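Local coordinates for protein lipase chaperone (Burkholderia glumae, PDB 2ES4) that helps the extracellular lipase of this bacterium to fold during its passage through the periplasm, at residues B[277-282]-B[322-327]; B[251-256]-B[271-276]; B[234-239]-B[259-264]; B[284-289]-B[308-313]. All blocks are in the same frame, centred on the assembly; numbering follows the deposited sequence.

Contact 1 of 4, residues B[277-282]-B[322-327]; sequences EAWQTR and IRAASL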
# COMPACT_ATOMS: atom_id res chain seq x y z
N GLU B 277 18.71 -2.86 -23.60
CA GLU B 277 19.59 -2.27 -24.60
C GLU B 277 18.89 -2.15 -25.96
O GLU B 277 19.01 -1.12 -26.62
CB GLU B 277 20.88 -3.06 -24.72
CG GLU B 277 21.82 -2.83 -23.54
CD GLU B 277 23.16 -3.51 -23.69
OE1 GLU B 277 23.57 -3.83 -24.83
OE2 GLU B 277 23.81 -3.72 -22.64
N ALA B 278 18.11 -3.17 -26.31
CA ALA B 278 17.37 -3.18 -27.58
C ALA B 278 16.28 -2.12 -27.55
O ALA B 278 16.07 -1.43 -28.55
CB ALA B 278 16.76 -4.53 -27.82
N TRP B 279 15.64 -1.97 -26.39
CA TRP B 279 14.60 -0.96 -26.23
C TRP B 279 15.21 0.43 -26.41
O TRP B 279 14.65 1.27 -27.12
CB TRP B 279 13.93 -1.07 -24.85
CG TRP B 279 13.16 0.17 -24.43
CD1 TRP B 279 13.56 1.11 -23.52
CD2 TRP B 279 11.90 0.62 -24.95
NE1 TRP B 279 12.64 2.13 -23.45
CE2 TRP B 279 11.61 1.86 -24.31
CE3 TRP B 279 10.99 0.11 -25.90
CZ2 TRP B 279 10.44 2.60 -24.59
CZ3 TRP B 279 9.82 0.84 -26.18
CH2 TRP B 279 9.56 2.08 -25.53
N GLN B 280 16.33 0.68 -25.73
CA GLN B 280 17.01 1.97 -25.82
C GLN B 280 17.38 2.30 -27.26
O GLN B 280 17.16 3.42 -27.71
CB GLN B 280 18.25 2.00 -24.94
CG GLN B 280 17.94 2.02 -23.45
CD GLN B 280 19.19 1.84 -22.59
OE1 GLN B 280 20.15 2.60 -22.72
NE2 GLN B 280 19.17 0.84 -21.72
N THR B 281 17.87 1.30 -28.00
CA THR B 281 18.24 1.49 -29.40
C THR B 281 17.03 1.82 -30.26
O THR B 281 17.08 2.74 -31.09
CB THR B 281 18.96 0.25 -29.95
OG1 THR B 281 20.19 0.05 -29.25
CG2 THR B 281 19.25 0.39 -31.45
N ARG B 282 15.94 1.08 -30.06
CA ARG B 282 14.71 1.30 -30.82
C ARG B 282 14.07 2.64 -30.49
O ARG B 282 13.60 3.34 -31.39
CB ARG B 282 13.71 0.17 -30.60
CG ARG B 282 14.17 -1.17 -31.17
CD ARG B 282 13.13 -2.28 -31.01
NE ARG B 282 12.96 -2.72 -29.62
CZ ARG B 282 11.91 -2.44 -28.85
NH1 ARG B 282 10.90 -1.70 -29.32
NH2 ARG B 282 11.85 -2.92 -27.61
N ILE B 322 2.66 3.26 -25.49
CA ILE B 322 2.35 4.04 -24.30
C ILE B 322 3.64 4.41 -23.57
O ILE B 322 3.78 5.53 -23.08
CB ILE B 322 1.40 3.27 -23.35
CG1 ILE B 322 0.04 3.09 -24.02
CG2 ILE B 322 1.25 4.00 -22.01
CD1 ILE B 322 -1.00 2.39 -23.17
N ARG B 323 4.58 3.47 -23.54
CA ARG B 323 5.86 3.71 -22.88
C ARG B 323 6.67 4.76 -23.60
O ARG B 323 7.29 5.61 -22.96
CB ARG B 323 6.68 2.42 -22.78
CG ARG B 323 7.81 2.55 -21.76
CD ARG B 323 8.67 1.32 -21.69
NE ARG B 323 9.81 1.53 -20.80
CZ ARG B 323 10.89 0.76 -20.76
NH1 ARG B 323 11.01 -0.29 -21.56
NH2 ARG B 323 11.87 1.04 -19.90
N ALA B 324 6.66 4.72 -24.93
CA ALA B 324 7.40 5.71 -25.71
C ALA B 324 6.81 7.10 -25.49
O ALA B 324 7.55 8.08 -25.40
CB ALA B 324 7.37 5.36 -27.17
N ALA B 325 5.49 7.17 -25.32
CA ALA B 325 4.79 8.44 -25.06
C ALA B 325 5.26 9.01 -23.73
O ALA B 325 5.50 10.22 -23.62
CB ALA B 325 3.29 8.24 -25.05
N SER B 326 5.46 8.12 -22.75
CA SER B 326 5.95 8.50 -21.43
C SER B 326 7.36 9.06 -21.53
O SER B 326 7.64 10.13 -20.99
CB SER B 326 5.94 7.29 -20.49
OG SER B 326 6.68 7.57 -19.30
N LEU B 327 8.24 8.35 -22.24
CA LEU B 327 9.61 8.81 -22.41
C LEU B 327 9.70 10.13 -23.16
O LEU B 327 10.58 10.95 -22.88
CB LEU B 327 10.48 7.75 -23.06
CG LEU B 327 11.20 6.76 -22.14
CD1 LEU B 327 10.25 6.17 -21.13
CD2 LEU B 327 11.88 5.67 -22.95
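Arg323 lays its guanidinium flat on the indole of Trp279, the two planes only 6° apart and their centres 3.8 Å from each other. NH1 of Arg323 lies over the ring face, 3.5 Å from NE1 of Trp279; both are donors, so they stack without a hydrogen bond. CZ of Arg323 stands over the five-membered ring, some way off its normal, which makes this a cation-pi pair as well. The extended chain of Arg323 follows the same face, its CD 4.1 Å from the centroid of the six-membered ring of Trp279 in a CH-pi contact. A wide, electron-rich indole suits this place because one face can take both the methylenes and the charge. With CG anti to the backbone N (chi1 162°), the Trp279 ring bridges the axes of segments 277-282 and 322-327, which approach to 12.4 Å. At its edge, CD2 of Leu327 comes to 3.7 Å from NE1 of Trp279, and small Ala324 brings its backbone N to 4.0 Å from CH2 of Trp279. The stack uses the guanidinium face, while NH2 of Arg323 pairs with an acidic side chain of another protein chain. The segments cross at -67°, on helix 263-294 and helix 320-328, with Phe315, from the loop preceding helix 320-328, also against Trp279.

Contact 2 of 4, residues B[251-256]-B[271-276]; sequences DQMRAQ and QMQQDD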
# COMPACT_ATOMS: atom_id res chain seq x y z
N ASP B 251 26.91 -9.74 -20.99
CA ASP B 251 27.90 -10.77 -20.65
C ASP B 251 28.43 -10.60 -19.23
O ASP B 251 28.59 -11.58 -18.51
CB ASP B 251 29.08 -10.77 -21.63
CG ASP B 251 28.72 -11.34 -22.99
OD1 ASP B 251 27.88 -12.27 -23.07
OD2 ASP B 251 29.28 -10.86 -24.00
N GLN B 252 28.67 -9.35 -18.83
CA GLN B 252 29.16 -9.06 -17.49
C GLN B 252 28.09 -9.36 -16.45
O GLN B 252 28.38 -9.91 -15.38
CB GLN B 252 29.58 -7.60 -17.36
CG GLN B 252 30.75 -7.21 -18.23
CD GLN B 252 31.07 -5.73 -18.11
OE1 GLN B 252 30.19 -4.88 -18.19
NE2 GLN B 252 32.35 -5.43 -17.91
N MET B 253 26.84 -9.03 -16.79
CA MET B 253 25.70 -9.29 -15.92
C MET B 253 25.58 -10.79 -15.70
O MET B 253 25.49 -11.25 -14.57
CB MET B 253 24.41 -8.76 -16.56
CG MET B 253 23.14 -9.07 -15.79
SD MET B 253 22.99 -8.24 -14.20
CE MET B 253 22.31 -6.67 -14.72
N ARG B 254 25.65 -11.56 -16.79
CA ARG B 254 25.57 -13.01 -16.72
C ARG B 254 26.69 -13.60 -15.87
O ARG B 254 26.42 -14.40 -14.98
CB ARG B 254 25.63 -13.63 -18.11
CG ARG B 254 25.40 -15.15 -18.13
CD ARG B 254 25.63 -15.78 -19.49
NE ARG B 254 24.81 -15.18 -20.55
CZ ARG B 254 25.27 -14.36 -21.49
NH1 ARG B 254 26.56 -14.04 -21.52
NH2 ARG B 254 24.44 -13.84 -22.39
N ALA B 255 27.92 -13.16 -16.13
CA ALA B 255 29.09 -13.66 -15.40
C ALA B 255 29.04 -13.42 -13.90
O ALA B 255 29.21 -14.35 -13.11
CB ALA B 255 30.36 -13.06 -15.98
N GLN B 256 28.75 -12.18 -13.51
CA GLN B 256 28.67 -11.82 -12.10
C GLN B 256 27.51 -12.48 -11.36
O GLN B 256 27.68 -12.97 -10.24
CB GLN B 256 28.63 -10.31 -11.93
CG GLN B 256 28.70 -9.85 -10.47
CD GLN B 256 29.88 -10.44 -9.73
OE1 GLN B 256 31.02 -10.35 -10.19
NE2 GLN B 256 29.61 -11.09 -8.60
N GLN B 271 19.35 -11.52 -20.20
CA GLN B 271 18.30 -11.27 -21.19
C GLN B 271 17.62 -9.95 -20.88
O GLN B 271 17.28 -9.19 -21.79
CB GLN B 271 17.26 -12.40 -21.20
CG GLN B 271 16.22 -12.28 -22.33
CD GLN B 271 16.86 -12.30 -23.71
OE1 GLN B 271 17.44 -13.31 -24.12
NE2 GLN B 271 16.78 -11.18 -24.43
N MET B 272 17.45 -9.66 -19.59
CA MET B 272 16.84 -8.40 -19.14
C MET B 272 17.68 -7.23 -19.64
O MET B 272 17.14 -6.25 -20.17
CB MET B 272 16.74 -8.36 -17.62
CG MET B 272 16.23 -7.04 -17.06
SD MET B 272 16.51 -6.90 -15.30
CE MET B 272 18.24 -6.52 -15.30
N GLN B 273 19.01 -7.35 -19.51
CA GLN B 273 19.92 -6.31 -19.98
C GLN B 273 19.83 -6.13 -21.48
O GLN B 273 19.79 -5.01 -21.97
CB GLN B 273 21.37 -6.61 -19.60
CG GLN B 273 21.75 -6.30 -18.18
CD GLN B 273 21.49 -4.86 -17.78
OE1 GLN B 273 20.36 -4.49 -17.46
NE2 GLN B 273 22.54 -4.05 -17.76
N GLN B 274 19.76 -7.26 -22.18
CA GLN B 274 19.66 -7.26 -23.64
C GLN B 274 18.35 -6.63 -24.11
O GLN B 274 18.35 -5.88 -25.09
CB GLN B 274 19.77 -8.68 -24.20
CG GLN B 274 21.14 -9.28 -24.01
CD GLN B 274 21.32 -10.64 -24.62
OE1 GLN B 274 20.63 -11.59 -24.26
NE2 GLN B 274 22.28 -10.75 -25.53
N ASP B 275 17.26 -6.90 -23.39
CA ASP B 275 15.95 -6.32 -23.71
C ASP B 275 15.99 -4.81 -23.52
O ASP B 275 15.46 -4.06 -24.35
CB ASP B 275 14.85 -6.90 -22.82
CG ASP B 275 14.58 -8.38 -23.08
OD1 ASP B 275 15.21 -8.98 -23.97
OD2 ASP B 275 13.73 -8.95 -22.36
N ASP B 276 16.64 -4.36 -22.44
CA ASP B 276 16.77 -2.93 -22.14
C ASP B 276 17.62 -2.22 -23.17
O ASP B 276 17.28 -1.11 -23.59
CB ASP B 276 17.36 -2.70 -20.75
CG ASP B 276 16.38 -2.98 -19.63
OD1 ASP B 276 15.16 -3.10 -19.89
OD2 ASP B 276 16.83 -3.07 -18.47
O HOH W 1 21.61 -13.93 -23.04
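Met253 reaches from helix 250-258 across to Gln273, and the two side chains cross at about a right angle. CB and CG of Met253 lie 4.0 and 3.9 Å from CG of Gln273. Beyond CG the chain bends at chi2 (67°) and again at chi3, which brings the terminal methyl back over Gln273: CE of Met253 is 3.5 Å from CG and 3.6 Å from CD of Gln273. CE of Met253 also meets CE of Met272, at 4.1 Å. Methionine suits a buried place between helices, since its unbranched thioether chain can bend to follow its neighbours. Gln273 offers its aliphatic part to the methyl, while NE2 of its buried side chain donates to the carbonyl O of Ala248. Beside the apolar contact, a water accepts from NH2 of Arg254 and donates to OE1 of Gln274. A salt bridge from NH1 of Arg254 to OD1 of Asp251, 2.7 Å long and in the guanidinium plane, steadies the arginine. Helix 221-245 completes the packing: Leu243 touches Met253, and Ile240 and Gln244 touch Met272, so the short helix 250-258 is held against both long helices.

Contact 3 of 4, residues B[234-239]-B[259-264]; sequences QDAVTK and QTLGPE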
# COMPACT_ATOMS: atom_id res chain seq x y z
N GLN B 234 15.59 -9.73 -0.83
CA GLN B 234 15.79 -8.44 -1.48
C GLN B 234 17.22 -8.24 -1.99
O GLN B 234 17.43 -7.59 -3.02
CB GLN B 234 15.40 -7.30 -0.53
CG GLN B 234 15.70 -5.87 -1.05
CD GLN B 234 15.04 -5.56 -2.40
OE1 GLN B 234 13.85 -5.80 -2.59
NE2 GLN B 234 15.84 -5.05 -3.34
N ASP B 235 18.20 -8.78 -1.26
CA ASP B 235 19.60 -8.65 -1.65
C ASP B 235 19.91 -9.22 -3.03
O ASP B 235 20.75 -8.69 -3.73
CB ASP B 235 20.53 -9.24 -0.60
CG ASP B 235 20.88 -8.25 0.49
OD1 ASP B 235 21.49 -7.20 0.17
OD2 ASP B 235 20.57 -8.51 1.67
N ALA B 236 19.18 -10.27 -3.42
CA ALA B 236 19.37 -10.90 -4.73
C ALA B 236 18.94 -9.90 -5.80
O ALA B 236 19.63 -9.70 -6.80
CB ALA B 236 18.55 -12.16 -4.84
N VAL B 237 17.82 -9.22 -5.54
CA VAL B 237 17.30 -8.20 -6.46
C VAL B 237 18.30 -7.04 -6.52
O VAL B 237 18.60 -6.54 -7.61
CB VAL B 237 15.93 -7.67 -5.99
CG1 VAL B 237 15.45 -6.54 -6.87
CG2 VAL B 237 14.92 -8.79 -5.97
N THR B 238 18.83 -6.64 -5.36
CA THR B 238 19.80 -5.54 -5.28
C THR B 238 21.08 -5.82 -6.06
O THR B 238 21.65 -4.90 -6.65
CB THR B 238 20.15 -5.21 -3.82
OG1 THR B 238 18.97 -4.84 -3.11
CG2 THR B 238 21.14 -4.05 -3.74
N LYS B 239 21.52 -7.08 -6.09
CA LYS B 239 22.74 -7.44 -6.82
C LYS B 239 22.56 -7.17 -8.31
O LYS B 239 23.46 -6.64 -8.96
CB LYS B 239 23.08 -8.91 -6.62
CG LYS B 239 23.38 -9.29 -5.18
CD LYS B 239 23.84 -10.72 -5.07
CE LYS B 239 25.20 -10.83 -5.68
NZ LYS B 239 26.24 -10.04 -4.99
N GLN B 259 27.85 -16.42 -10.64
CA GLN B 259 28.66 -16.83 -9.50
C GLN B 259 28.11 -16.40 -8.14
O GLN B 259 28.81 -16.50 -7.13
CB GLN B 259 30.11 -16.38 -9.66
CG GLN B 259 30.32 -14.88 -9.75
CD GLN B 259 31.78 -14.51 -9.85
OE1 GLN B 259 32.51 -15.01 -10.71
NE2 GLN B 259 32.22 -13.63 -8.96
N THR B 260 26.88 -15.90 -8.12
CA THR B 260 26.24 -15.49 -6.88
C THR B 260 24.83 -16.05 -6.76
O THR B 260 24.51 -16.75 -5.80
CB THR B 260 26.21 -13.97 -6.71
OG1 THR B 260 25.60 -13.36 -7.86
CG2 THR B 260 27.62 -13.40 -6.51
N LEU B 261 24.00 -15.79 -7.77
CA LEU B 261 22.62 -16.28 -7.77
C LEU B 261 22.41 -17.57 -8.55
O LEU B 261 21.36 -18.20 -8.43
CB LEU B 261 21.67 -15.20 -8.30
CG LEU B 261 21.66 -13.86 -7.57
CD1 LEU B 261 20.61 -12.95 -8.19
CD2 LEU B 261 21.38 -14.08 -6.09
N GLY B 262 23.40 -17.95 -9.35
CA GLY B 262 23.27 -19.16 -10.13
C GLY B 262 23.05 -18.88 -11.60
O GLY B 262 22.60 -17.77 -11.96
N PRO B 263 23.32 -19.85 -12.49
CA PRO B 263 23.16 -19.71 -13.94
C PRO B 263 21.76 -19.41 -14.48
O PRO B 263 21.63 -18.74 -15.51
CB PRO B 263 23.71 -21.03 -14.48
CG PRO B 263 23.46 -21.96 -13.37
CD PRO B 263 23.83 -21.20 -12.16
N GLU B 264 20.71 -19.88 -13.79
CA GLU B 264 19.34 -19.63 -14.23
C GLU B 264 18.98 -18.16 -14.09
O GLU B 264 18.48 -17.55 -15.04
CB GLU B 264 18.35 -20.48 -13.45
CG GLU B 264 18.43 -21.96 -13.79
CD GLU B 264 17.67 -22.81 -12.80
OE1 GLU B 264 18.12 -22.93 -11.64
OE2 GLU B 264 16.62 -23.37 -13.18
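The interhelical turn of residues 259-262, which joins helix 250-258 to helix 263-294 in this alpha-helical region, rests here on the side of helix 221-245 in a small surface contact. Leu261, in the turn, carries the apolar part. CD2 of Leu261 lies 3.6 Å from CB of Ala236, and CD1 of Leu261 is 4.0 Å from the same CB, so the forked end of the leucine straddles the small alanine. The shortness of Ala236 lets the branched tip come close to the helix, and CD1 of Leu261 approaches the backbone as well, 3.7 Å from O of Ala236. One turn further along, Lys239 and Thr260 reach toward each other tip to tip. The lysine chain is extended at first and then bends at chi3 (70°) and chi4 (63°), which brings CE of Lys239 against the end of Thr260, 3.4 Å from OG1 and 3.5 Å from CB of Thr260. That carbon pair is tighter than usual. NZ of Lys239 passes 3.9 Å from the CG2 methyl of Thr260. The threonine hydroxyl is engaged elsewhere, bonded to the carbonyls of Gln256 and Ile257 at the end of the preceding helix. Gly262 then takes the N-cap position of the next helix in a backbone conformation, phi 106°, that glycine adopts readily because it has no CB; Pro263 follows in the first turn. No hydrogen bond or salt bridge crosses between the segments, so the turn is held to the helix by van der Waals contact, with the lysine lending its methylenes rather than its charge.

Contact 4 of 4, residues B[284-289]-B[308-313]; sequences QAYAAE and AQLRQQ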
# COMPACT_ATOMS: atom_id res chain seq x y z
N GLN B 284 15.68 5.32 -29.37
CA GLN B 284 16.56 6.36 -29.91
C GLN B 284 16.38 6.55 -31.42
O GLN B 284 16.45 7.68 -31.91
CB GLN B 284 18.02 6.06 -29.59
CG GLN B 284 18.37 6.20 -28.11
N ALA B 285 16.11 5.45 -32.14
CA ALA B 285 15.89 5.51 -33.59
C ALA B 285 14.56 6.21 -33.85
O ALA B 285 14.46 7.07 -34.72
CB ALA B 285 15.88 4.12 -34.19
N TYR B 286 13.57 5.87 -33.03
CA TYR B 286 12.26 6.48 -33.12
C TYR B 286 12.38 7.98 -32.83
O TYR B 286 11.77 8.80 -33.52
CB TYR B 286 11.30 5.83 -32.12
CG TYR B 286 10.18 6.73 -31.65
CD1 TYR B 286 9.10 7.05 -32.49
CD2 TYR B 286 10.25 7.35 -30.38
CE1 TYR B 286 8.12 7.96 -32.08
CE2 TYR B 286 9.29 8.26 -29.97
CZ TYR B 286 8.23 8.57 -30.82
OH TYR B 286 7.28 9.47 -30.42
N ALA B 287 13.14 8.32 -31.78
CA ALA B 287 13.34 9.71 -31.38
C ALA B 287 13.83 10.61 -32.51
O ALA B 287 13.42 11.77 -32.59
CB ALA B 287 14.29 9.79 -30.20
N ALA B 288 14.68 10.07 -33.38
CA ALA B 288 15.19 10.82 -34.53
C ALA B 288 14.06 11.11 -35.52
O ALA B 288 13.97 12.21 -36.07
CB ALA B 288 16.30 10.06 -35.22
N GLU B 289 13.18 10.13 -35.71
CA GLU B 289 12.03 10.26 -36.60
C GLU B 289 10.99 11.20 -36.00
O GLU B 289 10.35 11.98 -36.72
CB GLU B 289 11.39 8.90 -36.87
CG GLU B 289 12.11 8.06 -37.91
CD GLU B 289 12.07 8.69 -39.29
OE1 GLU B 289 13.00 9.46 -39.61
OE2 GLU B 289 11.11 8.44 -40.04
N ALA B 308 1.93 10.77 -32.61
CA ALA B 308 1.18 9.67 -32.02
C ALA B 308 1.05 8.53 -33.01
O ALA B 308 1.21 7.35 -32.65
CB ALA B 308 -0.19 10.13 -31.57
N GLN B 309 0.85 8.88 -34.28
CA GLN B 309 0.73 7.91 -35.36
C GLN B 309 2.06 7.19 -35.57
O GLN B 309 2.08 5.96 -35.69
CB GLN B 309 0.30 8.60 -36.65
CG GLN B 309 0.21 7.68 -37.85
CD GLN B 309 -0.34 8.37 -39.07
OE1 GLN B 309 0.22 9.36 -39.55
NE2 GLN B 309 -1.44 7.86 -39.59
N LEU B 310 3.15 7.95 -35.58
CA LEU B 310 4.49 7.37 -35.75
C LEU B 310 4.77 6.40 -34.61
O LEU B 310 5.32 5.32 -34.84
CB LEU B 310 5.56 8.46 -35.78
CG LEU B 310 7.02 7.98 -35.77
CD1 LEU B 310 7.35 7.24 -37.06
CD2 LEU B 310 7.94 9.13 -35.54
N ARG B 311 4.38 6.78 -33.40
CA ARG B 311 4.59 5.93 -32.22
C ARG B 311 3.82 4.62 -32.35
O ARG B 311 4.37 3.55 -32.10
CB ARG B 311 4.14 6.63 -30.96
CG ARG B 311 5.25 7.07 -30.07
CD ARG B 311 4.81 7.51 -28.71
NE ARG B 311 4.03 8.74 -28.68
CZ ARG B 311 2.71 8.79 -28.75
NH1 ARG B 311 1.99 7.67 -28.86
NH2 ARG B 311 2.09 9.96 -28.74
N GLN B 312 2.56 4.72 -32.79
CA GLN B 312 1.70 3.56 -32.98
C GLN B 312 2.20 2.60 -34.05
O GLN B 312 2.00 1.40 -33.94
CB GLN B 312 0.27 4.00 -33.33
CG GLN B 312 -0.72 3.96 -32.18
CD GLN B 312 -0.39 4.93 -31.06
OE1 GLN B 312 0.57 4.73 -30.31
NE2 GLN B 312 -1.17 6.00 -30.94
N GLN B 313 2.86 3.15 -35.06
CA GLN B 313 3.39 2.33 -36.15
C GLN B 313 4.75 1.72 -35.82
O GLN B 313 5.07 0.63 -36.29
CB GLN B 313 3.51 3.15 -37.43
CG GLN B 313 2.20 3.78 -37.89
CD GLN B 313 2.37 4.70 -39.07
OE1 GLN B 313 3.23 5.59 -39.07
NE2 GLN B 313 1.55 4.50 -40.09
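Tyr286 meets both Leu310 and Arg311 of the opposing helix, and its ring supplies most of the contact from its side. CE1 of Tyr286 is 3.7 Å from CD2 of Leu310, while the phenolic OH of Tyr286 comes to 3.2 Å from CG of Arg311, an approach to the methylene part of the arginine. The ring and the guanidinium plane are 62° apart, so these groups do not stack. Leu310 CD2 also touches CB of Glu289, at 3.7 Å, and the leucine thus fits between two residues spaced about one helical turn apart. A tyrosine combines an apolar ring for leucine with a hydroxyl that can be anchored at its far end. Its first torsion, with CG anti to the backbone N (chi1 152°), sends the ring across the interface.

In the next shell, the OH of Tyr286 is hydrogen-bonded to OD2 of Asp328, and Phe315 meets the ring edge-to-face, so the hydroxyl is anchored and the ring is packed by Phe315. Arg311 bends at chi3 and lies on Ala324 and Ala325 of helix 320-328; its NE makes a long, weak ion pair with Asp328. The carboxylate of Glu289 turns to Arg292 in its own helix, and its CB is what serves the leucine. Segments 284-289 and 308-313 run nearly antiparallel, at 151° with axes 10.7 Å apart, as in an alpha-helical hairpin, here formed by helix 263-294 and helix 300-314.

In the fold
All four contacts use helix 263-294 or the turn at its start. Contact 3 lies at that start, contact 2 follows about 12 Å away between centres, then contact 1 some 18 Å further, and contact 4 about 10 Å beyond. Contacts 2 and 3 interlock along the chain, their segments alternating: contact 2 packs helix 250-258 on the long helix, and contact 3 sets the turn before that helix on helix 221-245. Contact 4 is nested inside the loop closed by contact 1, and the two touch directly. The long helix thus joins two small helical clusters. Contacts 1, 2 and 3 have residues within reach of another protein chain and contact 4 has none, consistent with a chaperone that embraces its partner.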